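Local atomic coordinates of methylmalonyl-CoA carboxyltransferase 12S subunit (Propionibacterium freudenreichii, PDB entry 1ON3), a protein that transfers the carboxyl group of methylmalonyl-CoA to the biotin of the 1.3S subunit, forming propanoyl-CoA, as one of six copies forming the core of transcarboxylase. Residues I403-R408 with R497-A502. Residues are numbered along the deposited sequence; the frame is centred on the assembly and turned at random. Where two conformers were deposited one is given.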
ATOM      1  N   ILE E 403     -11.395  26.906   6.326  1.00 11.37           N
ATOM      2  CA  ILE E 403     -12.612  27.715   6.426  1.00 11.08           C
ATOM      3  C   ILE E 403     -12.253  29.188   6.323  1.00 12.16           C
ATOM      4  O   ILE E 403     -11.403  29.689   7.067  1.00 12.60           O
ATOM      5  CB  ILE E 403     -13.314  27.490   7.776  1.00 13.70           C
ATOM      6  CG1 ILE E 403     -13.483  25.991   8.035  1.00 11.75           C
ATOM      7  CG2 ILE E 403     -14.644  28.240   7.791  1.00 11.50           C
ATOM      8  CD1 ILE E 403     -14.403  25.289   7.066  1.00 18.16           C
ATOM      9  N   THR E 404     -12.940  29.892   5.431  1.00 10.51           N
ATOM     10  CA  THR E 404     -12.637  31.286   5.192  1.00  8.29           C
ATOM     11  C   THR E 404     -13.832  32.234   5.356  1.00 10.32           C
ATOM     12  O   THR E 404     -14.904  32.002   4.813  1.00 13.18           O
ATOM     13  CB  THR E 404     -12.049  31.430   3.768  1.00 11.32           C
ATOM     14  OG1 THR E 404     -10.783  30.744   3.711  1.00 14.33           O
ATOM     15  CG2 THR E 404     -11.867  32.890   3.386  1.00 12.08           C
ATOM     16  N   VAL E 405     -13.620  33.302   6.107  1.00 12.40           N
ATOM     17  CA  VAL E 405     -14.649  34.302   6.342  1.00 13.66           C
ATOM     18  C   VAL E 405     -14.146  35.623   5.771  1.00 11.82           C
ATOM     19  O   VAL E 405     -13.089  36.129   6.173  1.00 11.67           O
ATOM     20  CB  VAL E 405     -14.943  34.466   7.862  1.00 13.27           C
ATOM     21  CG1 VAL E 405     -16.032  35.517   8.080  1.00 14.10           C
ATOM     22  CG2 VAL E 405     -15.407  33.124   8.451  1.00  8.99           C
ATOM     23  N   VAL E 406     -14.893  36.176   4.818  1.00 12.94           N
ATOM     24  CA  VAL E 406     -14.499  37.445   4.216  1.00 13.56           C
ATOM     25  C   VAL E 406     -15.179  38.592   4.955  1.00 14.19           C
ATOM     26  O   VAL E 406     -16.397  38.754   4.864  1.00 15.16           O
ATOM     27  CB  VAL E 406     -14.875  37.501   2.718  1.00 13.56           C
ATOM     28  CG1 VAL E 406     -14.409  38.825   2.124  1.00 12.41           C
ATOM     29  CG2 VAL E 406     -14.244  36.327   1.983  1.00 14.81           C
ATOM     30  N   LEU E 407     -14.380  39.381   5.676  1.00 13.85           N
ATOM     31  CA  LEU E 407     -14.873  40.510   6.463  1.00 12.67           C
ATOM     32  C   LEU E 407     -15.126  41.750   5.628  1.00 17.15           C
ATOM     33  O   LEU E 407     -16.160  42.405   5.777  1.00 17.39           O
ATOM     34  CB  LEU E 407     -13.869  40.882   7.567  1.00 11.40           C
ATOM     35  CG  LEU E 407     -13.352  39.761   8.482  1.00 14.23           C
ATOM     36  CD1 LEU E 407     -12.416  40.359   9.526  1.00 15.83           C
ATOM     37  CD2 LEU E 407     -14.507  39.046   9.166  1.00 12.36           C
ATOM     38  N   ARG E 408     -14.182  42.091   4.756  1.00 10.41           N
ATOM     39  CA  ARG E 408     -14.360  43.292   3.957  1.00 15.58           C
ATOM     40  C   ARG E 408     -13.651  43.196   2.607  1.00 14.65           C
ATOM     41  O   ARG E 408     -14.100  42.459   1.731  1.00 16.50           O
ATOM     42  CB  ARG E 408     -13.876  44.502   4.772  1.00 15.91           C
ATOM     43  CG  ARG E 408     -14.410  45.844   4.306  1.00 18.29           C
ATOM     44  CD  ARG E 408     -14.272  46.909   5.412  1.00 20.06           C
ATOM     45  NE  ARG E 408     -12.887  47.109   5.850  1.00 17.98           N
ATOM     46  CZ  ARG E 408     -12.482  48.124   6.609  1.00 23.16           C
ATOM     47  NH1 ARG E 408     -13.362  49.036   7.024  1.00 17.88           N
ATOM     48  NH2 ARG E 408     -11.198  48.249   6.935  1.00 14.20           N
ATOM     49  N   ARG E 497     -20.640  30.718  15.216  1.00 15.19           N
ATOM     50  CA  ARG E 497     -21.463  29.551  14.896  1.00 16.99           C
ATOM     51  C   ARG E 497     -21.163  28.991  13.506  1.00 18.32           C
ATOM     52  O   ARG E 497     -21.019  27.785  13.346  1.00 17.27           O
ATOM     53  CB  ARG E 497     -22.957  29.891  14.981  1.00 14.99           C
ATOM     54  CG  ARG E 497     -23.876  28.741  14.636  1.00 18.68           C
ATOM     55  CD  ARG E 497     -25.302  29.037  15.086  1.00 23.44           C
ATOM     56  NE  ARG E 497     -25.903  30.153  14.363  1.00 22.68           N
ATOM     57  CZ  ARG E 497     -26.425  30.061  13.143  1.00 25.10           C
ATOM     58  NH1 ARG E 497     -26.420  28.903  12.508  1.00 28.47           N
ATOM     59  NH2 ARG E 497     -26.956  31.131  12.558  1.00 26.50           N
ATOM     60  N   LYS E 498     -21.088  29.848  12.491  1.00 20.19           N
ATOM     61  CA  LYS E 498     -20.809  29.336  11.150  1.00 17.36           C
ATOM     62  C   LYS E 498     -19.448  28.609  11.087  1.00 19.29           C
ATOM     63  O   LYS E 498     -19.337  27.543  10.484  1.00 17.50           O
ATOM     64  CB  LYS E 498     -20.871  30.462  10.112  1.00 18.04           C
ATOM     65  CG  LYS E 498     -22.246  30.605   9.418  1.00 23.54           C
ATOM     66  CD  LYS E 498     -23.366  30.787  10.431  1.00 29.08           C
ATOM     67  CE  LYS E 498     -24.729  31.000   9.763  1.00 31.64           C
ATOM     68  NZ  LYS E 498     -25.162  29.859   8.885  1.00 35.06           N
ATOM     69  N   ILE E 499     -18.427  29.174  11.724  1.00 16.57           N
ATOM     70  CA  ILE E 499     -17.101  28.549  11.741  1.00 16.77           C
ATOM     71  C   ILE E 499     -17.150  27.224  12.511  1.00 16.34           C
ATOM     72  O   ILE E 499     -16.584  26.212  12.085  1.00 16.76           O
ATOM     73  CB  ILE E 499     -16.062  29.487  12.419  1.00 15.43           C
ATOM     74  CG1 ILE E 499     -15.843  30.733  11.557  1.00 16.12           C
ATOM     75  CG2 ILE E 499     -14.744  28.745  12.647  1.00 14.14           C
ATOM     76  CD1 ILE E 499     -14.994  31.803  12.244  1.00 15.59           C
ATOM     77  N   ALA E 500     -17.847  27.228  13.640  1.00 20.88           N
ATOM     78  CA  ALA E 500     -17.943  26.028  14.469  1.00 18.82           C
ATOM     79  C   ALA E 500     -18.624  24.869  13.757  1.00 18.94           C
ATOM     80  O   ALA E 500     -18.159  23.736  13.825  1.00 19.01           O
ATOM     81  CB  ALA E 500     -18.679  26.346  15.770  1.00 18.11           C
ATOM     82  N   SER E 501     -19.724  25.144  13.067  1.00 20.85           N
ATOM     83  CA  SER E 501     -20.443  24.081  12.378  1.00 20.33           C
ATOM     84  C   SER E 501     -19.644  23.566  11.199  1.00 19.44           C
ATOM     85  O   SER E 501     -19.669  22.374  10.893  1.00 17.75           O
ATOM     86  CB  SER E 501     -21.796  24.608  11.899  0.50 19.89           C
ATOM     87  OG  SER E 501     -22.469  25.254  12.964  0.50 19.30           O
ATOM     88  N   ALA E 502     -18.939  24.465  10.526  1.00 18.19           N
ATOM     89  CA  ALA E 502     -18.133  24.058   9.388  1.00 18.92           C
ATOM     90  C   ALA E 502     -17.033  23.114   9.882  1.00 16.26           C
ATOM     91  O   ALA E 502     -16.795  22.057   9.296  1.00 18.04           O
ATOM     92  CB  ALA E 502     -17.523  25.275   8.716  1.00 17.48           C
TER
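Ile-403 and Val-405, two residues apart on strand 402-407, reach helix 495-505 at Ala-502 and Ile-499. The contact is apolar and buried, and no hydrogen bond crosses it. Ile-403 CD1 meets the methyl CB of Ala-502 at 3.5 Å. Ile-403 CG1 lies beside the backbone N (chi1 -50°), and the ethyl arm it starts runs to the helix. Ile-403 CG1 itself stays farther from Ala-502 CB, at 4.2 Å.

Val-405 uses one branch. Val-405 CG2 sits 3.9 Å from Ile-499 CG1 and 4.0 Å from Ile-499 CD1, along the ethyl arm of the isoleucine. The two side chains cross at about a right angle. Ile-499 also packs on Val-365 of the neighbouring strand 364-370, while Ala-502 touches Ala-427 and Tyr-429 of strand 427-430. Ala-502 also packs on Arg-89 of a second subunit.

The helix has its own polar bonds. Arg-497 O accepts Ser-501 N at 3.0 Å. In one of the two conformers of Ser-501, its OG also donates to Arg-497 O, from above the carbonyl plane.

The strand is an inner one of a mixed sheet, with parallel neighbours on both sides. Helix 495-505 lies over the face to which Ile-403 and Val-405 point. This layering of a helix on a mostly parallel sheet is characteristic of the crotonase-like fold, here in the C-terminal carboxyltransferase domain.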